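Local coordinates for protein amidohydrolase (Xanthomonas campestris pv. campestris, PDB 4DZH) that probably deaminates adenosine-type nucleosides such as 5'-methylthioadenosine, as a zinc-binding member of the amidohydrolase superfamily, at residues H286-C299 with S328-V340. Numbering follows the deposited sequence.
Sequences HCPESNLKLASGFC and SENRTAAILAKAV. With MG (magnesium ion), chain B.
Ser328 opens the contact by giving its OG proton to Glu289 OE2 (2.6 Å) on that oxygen's syn lone pair, a small instance, in this TIM-barrel protein, of second-shell groups positioning a first-shell ligand of magnesium. The axis of helix 288-293, which follows barrel strand 283-286, runs at 67° to that of segment 328-340, part of helix 326-341, and Glu289 sits as a knob among Ser328, Glu329, Arg331 and Thr332. Glu289 OE1 binds magnesium (2.0 Å), a site completed by Asn321, Asp323 and three waters. Glu329, bent at chi2 (75°), slides past Glu289 in the opposite direction. Glu329 OE1 accepts a nearly straight bond (2.9 Å, 167°) from Glu289 N. The Glu329 carboxylate also reaches waters at both oxygens, one of them a magnesium ligand at OE2, where Asn321 donates as well. Arg331 NH2 donates to Ser328 OG; the magnesium, and more distantly Arg331, probably ease the closeness of the two carboxylates. Thr332 OG1 reaches Glu289 OE2 from the anti side (2.6 Å); the two hydroxyls on OE2 and the magnesium on OE1 together fix the rotation of the Glu289 carboxylate. Beyond Thr332 the contact turns mostly apolar: Ala333 CB touches Pro288 CG (3.9 Å), though a water bridges Ala333 O to His286 NE2. Leu336 spreads its branches, CD2 to Pro288 CB and CD1 to Leu292, meeting the latter tip to tip. Last, Val340 CG2 lies against Phe298 CD1 at 3.6 Å.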
loop_
_atom_site.group_PDB
_atom_site.type_symbol
_atom_site.label_atom_id
_atom_site.label_comp_id
_atom_site.label_asym_id
_atom_site.label_seq_id
_atom_site.Cartn_x
_atom_site.Cartn_y
_atom_site.Cartn_z
ATOM N N HIS A 286 2.761 -16.158 0.972
ATOM C CA HIS A 286 3.617 -14.991 1.047
ATOM C C HIS A 286 2.892 -13.851 1.757
ATOM O O HIS A 286 1.794 -13.466 1.355
ATOM C CB HIS A 286 4.006 -14.628 -0.395
ATOM C CG HIS A 286 4.955 -13.476 -0.536
ATOM N ND1 HIS A 286 5.984 -13.200 0.351
ATOM C CD2 HIS A 286 5.039 -12.523 -1.502
ATOM C CE1 HIS A 286 6.642 -12.132 -0.060
ATOM N NE2 HIS A 286 6.093 -11.702 -1.187
ATOM N N CYS A 287 3.516 -13.345 2.813
ATOM C CA CYS A 287 3.020 -12.240 3.645
ATOM C C CYS A 287 4.079 -11.118 3.623
ATOM O O CYS A 287 4.804 -10.871 4.605
ATOM C CB CYS A 287 2.802 -12.739 5.077
ATOM S SG CYS A 287 1.614 -14.091 5.202
ATOM N N PRO A 288 4.184 -10.408 2.498
ATOM C CA PRO A 288 5.307 -9.475 2.358
ATOM C C PRO A 288 5.313 -8.316 3.359
ATOM O O PRO A 288 6.354 -7.881 3.834
ATOM C CB PRO A 288 5.141 -8.937 0.921
ATOM C CG PRO A 288 3.671 -9.254 0.535
ATOM C CD PRO A 288 3.359 -10.535 1.269
ATOM N N GLU A 289 4.137 -7.721 3.640
ATOM C CA GLU A 289 4.165 -6.545 4.491
ATOM C C GLU A 289 4.609 -6.885 5.912
ATOM O O GLU A 289 5.394 -6.093 6.520
ATOM C CB GLU A 289 2.821 -5.752 4.453
ATOM C CG GLU A 289 2.505 -5.222 3.028
ATOM C CD GLU A 289 1.250 -4.390 2.898
ATOM O OE1 GLU A 289 0.605 -4.077 3.946
ATOM O OE2 GLU A 289 0.962 -4.008 1.734
ATOM N N SER A 290 4.106 -8.000 6.452
ATOM C CA SER A 290 4.529 -8.457 7.768
ATOM C C SER A 290 6.028 -8.764 7.754
ATOM O O SER A 290 6.740 -8.370 8.693
ATOM C CB SER A 290 3.743 -9.686 8.179
ATOM O OG SER A 290 4.282 -10.250 9.373
ATOM N N ASN A 291 6.483 -9.452 6.696
ATOM C CA ASN A 291 7.907 -9.828 6.600
ATOM C C ASN A 291 8.789 -8.552 6.594
ATOM O O ASN A 291 9.872 -8.494 7.222
ATOM C CB ASN A 291 8.206 -10.612 5.318
ATOM C CG ASN A 291 7.564 -11.993 5.230
ATOM O OD1 ASN A 291 7.515 -12.570 4.136
ATOM N ND2 ASN A 291 7.069 -12.548 6.357
ATOM N N LEU A 292 8.375 -7.523 5.841
ATOM C CA LEU A 292 9.194 -6.348 5.771
ATOM C C LEU A 292 9.164 -5.636 7.120
ATOM O O LEU A 292 10.204 -5.227 7.644
ATOM C CB LEU A 292 8.707 -5.415 4.643
ATOM C CG LEU A 292 8.816 -5.924 3.212
ATOM C CD1 LEU A 292 8.198 -4.814 2.302
ATOM C CD2 LEU A 292 10.277 -6.085 2.859
ATOM N N LYS A 293 7.961 -5.497 7.705
ATOM C CA LYS A 293 7.801 -4.713 8.922
ATOM C C LYS A 293 8.546 -5.354 10.097
ATOM O O LYS A 293 9.086 -4.617 10.915
ATOM C CB LYS A 293 6.304 -4.582 9.248
ATOM C CG LYS A 293 5.951 -3.631 10.363
ATOM C CD LYS A 293 4.404 -3.427 10.411
ATOM C CE LYS A 293 3.971 -2.277 11.329
ATOM N NZ LYS A 293 4.080 -2.618 12.782
ATOM N N LEU A 294 8.620 -6.686 10.143
ATOM C CA LEU A 294 9.281 -7.377 11.258
ATOM C C LEU A 294 10.746 -7.623 10.928
ATOM O O LEU A 294 11.488 -8.225 11.720
ATOM C CB LEU A 294 8.583 -8.702 11.572
ATOM C CG LEU A 294 7.181 -8.502 12.177
ATOM C CD1 LEU A 294 6.444 -9.845 12.375
ATOM C CD2 LEU A 294 7.267 -7.692 13.454
ATOM N N ALA A 295 11.161 -7.174 9.749
ATOM C CA ALA A 295 12.525 -7.470 9.241
ATOM C C ALA A 295 12.774 -8.970 9.209
ATOM O O ALA A 295 13.861 -9.460 9.588
ATOM C CB ALA A 295 13.606 -6.757 10.043
ATOM N N SER A 296 11.782 -9.719 8.751
ATOM C CA SER A 296 11.949 -11.164 8.654
ATOM C C SER A 296 12.749 -11.605 7.452
ATOM O O SER A 296 13.357 -12.681 7.462
ATOM C CB SER A 296 10.587 -11.870 8.658
ATOM O OG SER A 296 9.853 -11.447 9.809
ATOM N N GLY A 297 12.747 -10.790 6.403
ATOM C CA GLY A 297 13.442 -11.183 5.195
ATOM C C GLY A 297 12.629 -11.124 3.923
ATOM O O GLY A 297 11.554 -10.472 3.879
ATOM N N PHE A 298 13.098 -11.864 2.916
ATOM C CA PHE A 298 12.653 -11.702 1.522
ATOM C C PHE A 298 12.337 -13.040 0.877
ATOM O O PHE A 298 13.206 -13.708 0.290
ATOM C CB PHE A 298 13.728 -10.962 0.701
ATOM C CG PHE A 298 14.050 -9.592 1.234
ATOM C CD1 PHE A 298 13.262 -8.500 0.875
ATOM C CD2 PHE A 298 15.118 -9.392 2.116
ATOM C CE1 PHE A 298 13.534 -7.231 1.367
ATOM C CE2 PHE A 298 15.396 -8.130 2.613
ATOM C CZ PHE A 298 14.601 -7.036 2.246
ATOM N N CYS A 299 11.100 -13.463 1.036
ATOM C CA CYS A 299 10.592 -14.622 0.336
ATOM C C CYS A 299 10.821 -14.497 -1.155
ATOM O O CYS A 299 10.519 -13.446 -1.766
ATOM C CB CYS A 299 9.099 -14.808 0.639
ATOM S SG CYS A 299 8.316 -16.127 -0.152
ATOM N N SER A 328 -3.534 -3.869 -1.100
ATOM C CA SER A 328 -2.186 -3.453 -0.755
ATOM C C SER A 328 -1.216 -4.603 -0.700
ATOM O O SER A 328 -0.114 -4.484 -1.223
ATOM C CB SER A 328 -2.163 -2.730 0.579
ATOM O OG SER A 328 -0.840 -2.274 0.889
ATOM N N GLU A 329 -1.609 -5.687 -0.035
ATOM C CA GLU A 329 -0.725 -6.843 0.082
ATOM C C GLU A 329 -0.291 -7.347 -1.320
ATOM O O GLU A 329 0.909 -7.698 -1.539
ATOM C CB GLU A 329 -1.426 -7.962 0.851
ATOM C CG GLU A 329 -0.372 -8.871 1.480
ATOM C CD GLU A 329 0.280 -8.276 2.679
ATOM O OE1 GLU A 329 1.448 -8.683 2.969
ATOM O OE2 GLU A 329 -0.331 -7.442 3.372
ATOM N N ASN A 330 -1.244 -7.368 -2.259
ATOM C CA ASN A 330 -0.970 -7.811 -3.621
ATOM C C ASN A 330 0.014 -6.893 -4.281
ATOM O O ASN A 330 0.979 -7.351 -4.917
ATOM C CB ASN A 330 -2.233 -7.824 -4.492
ATOM C CG ASN A 330 -3.264 -8.873 -4.058
ATOM O OD1 ASN A 330 -2.964 -9.828 -3.341
ATOM N ND2 ASN A 330 -4.490 -8.713 -4.562
ATOM N N ARG A 331 -0.218 -5.568 -4.186
ATOM C CA ARG A 331 0.725 -4.613 -4.765
ATOM C C ARG A 331 2.128 -4.774 -4.152
ATOM O O ARG A 331 3.120 -4.787 -4.884
ATOM C CB ARG A 331 0.242 -3.185 -4.575
ATOM C CG ARG A 331 1.217 -2.173 -5.180
ATOM C CD ARG A 331 1.746 -1.125 -4.157
ATOM N NE ARG A 331 0.572 -0.463 -3.598
ATOM C CZ ARG A 331 0.155 -0.620 -2.337
ATOM N NH1 ARG A 331 -0.985 -0.065 -1.954
ATOM N NH2 ARG A 331 0.848 -1.346 -1.437
ATOM N N THR A 332 2.199 -4.923 -2.826
ATOM C CA THR A 332 3.510 -5.073 -2.180
ATOM C C THR A 332 4.198 -6.352 -2.681
ATOM O O THR A 332 5.415 -6.329 -3.003
ATOM C CB THR A 332 3.335 -5.109 -0.670
ATOM O OG1 THR A 332 2.712 -3.875 -0.240
ATOM C CG2 THR A 332 4.693 -5.198 -0.002
ATOM N N ALA A 333 3.429 -7.435 -2.781
ATOM C CA ALA A 333 3.963 -8.726 -3.288
ATOM C C ALA A 333 4.504 -8.504 -4.697
ATOM O O ALA A 333 5.614 -8.937 -5.025
ATOM C CB ALA A 333 2.898 -9.823 -3.293
ATOM N N ALA A 334 3.723 -7.837 -5.529
ATOM C CA ALA A 334 4.129 -7.724 -6.919
ATOM C C ALA A 334 5.377 -6.868 -7.072
ATOM O O ALA A 334 6.240 -7.202 -7.916
ATOM C CB ALA A 334 2.980 -7.150 -7.761
ATOM N N ILE A 335 5.489 -5.750 -6.341
ATOM C CA ILE A 335 6.626 -4.841 -6.568
ATOM C C ILE A 335 7.860 -5.362 -5.840
ATOM O O ILE A 335 8.963 -5.326 -6.388
ATOM C CB ILE A 335 6.295 -3.358 -6.244
ATOM C CG1 ILE A 335 6.057 -3.178 -4.725
ATOM C CG2 ILE A 335 5.060 -2.930 -7.101
ATOM C CD1 ILE A 335 5.729 -1.746 -4.358
ATOM N N LEU A 336 7.665 -5.931 -4.649
ATOM C CA LEU A 336 8.792 -6.500 -3.922
ATOM C C LEU A 336 9.373 -7.652 -4.731
ATOM O O LEU A 336 10.579 -7.853 -4.723
ATOM C CB LEU A 336 8.321 -7.053 -2.556
ATOM C CG LEU A 336 9.509 -7.604 -1.732
ATOM C CD1 LEU A 336 10.416 -6.527 -1.315
ATOM C CD2 LEU A 336 8.891 -8.245 -0.513
ATOM N N ALA A 337 8.528 -8.414 -5.414
ATOM C CA ALA A 337 9.039 -9.609 -6.092
ATOM C C ALA A 337 10.061 -9.218 -7.166
ATOM O O ALA A 337 11.085 -9.909 -7.365
ATOM C CB ALA A 337 7.903 -10.426 -6.687
ATOM N N LYS A 338 9.815 -8.090 -7.832
ATOM C CA LYS A 338 10.687 -7.609 -8.903
ATOM C C LYS A 338 12.046 -7.188 -8.337
ATOM O O LYS A 338 13.106 -7.511 -8.911
ATOM C CB LYS A 338 9.993 -6.439 -9.632
ATOM C CG LYS A 338 8.743 -6.893 -10.369
ATOM C CD LYS A 338 7.739 -5.715 -10.579
ATOM C CE LYS A 338 6.502 -6.113 -11.352
ATOM N NZ LYS A 338 5.604 -7.126 -10.677
ATOM N N ALA A 339 12.048 -6.525 -7.187
ATOM C CA ALA A 339 13.269 -5.957 -6.639
ATOM C C ALA A 339 14.118 -7.098 -6.065
ATOM O O ALA A 339 15.359 -7.139 -6.269
ATOM C CB ALA A 339 12.954 -4.974 -5.565
ATOM N N VAL A 340 13.458 -8.015 -5.367
ATOM C CA VAL A 340 14.141 -9.185 -4.788
ATOM C C VAL A 340 14.774 -10.032 -5.886
ATOM O O VAL A 340 15.926 -10.490 -5.737
ATOM C CB VAL A 340 13.197 -10.016 -3.898
ATOM C CG1 VAL A 340 13.798 -11.456 -3.606
ATOM C CG2 VAL A 340 12.906 -9.232 -2.613
HETATM MG MG MG B . -1.147 -3.690 4.853
HETATM O O HOH W 1 7.421 -10.394 -3.186
HETATM O O HOH W 2 1.869 -9.522 5.422
HETATM O O HOH W 3 -1.920 -5.224 3.738
HETATM O O HOH W 4 -0.285 -2.092 6.034
HETATM O O HOH W 5 -1.738 -2.136 3.511
#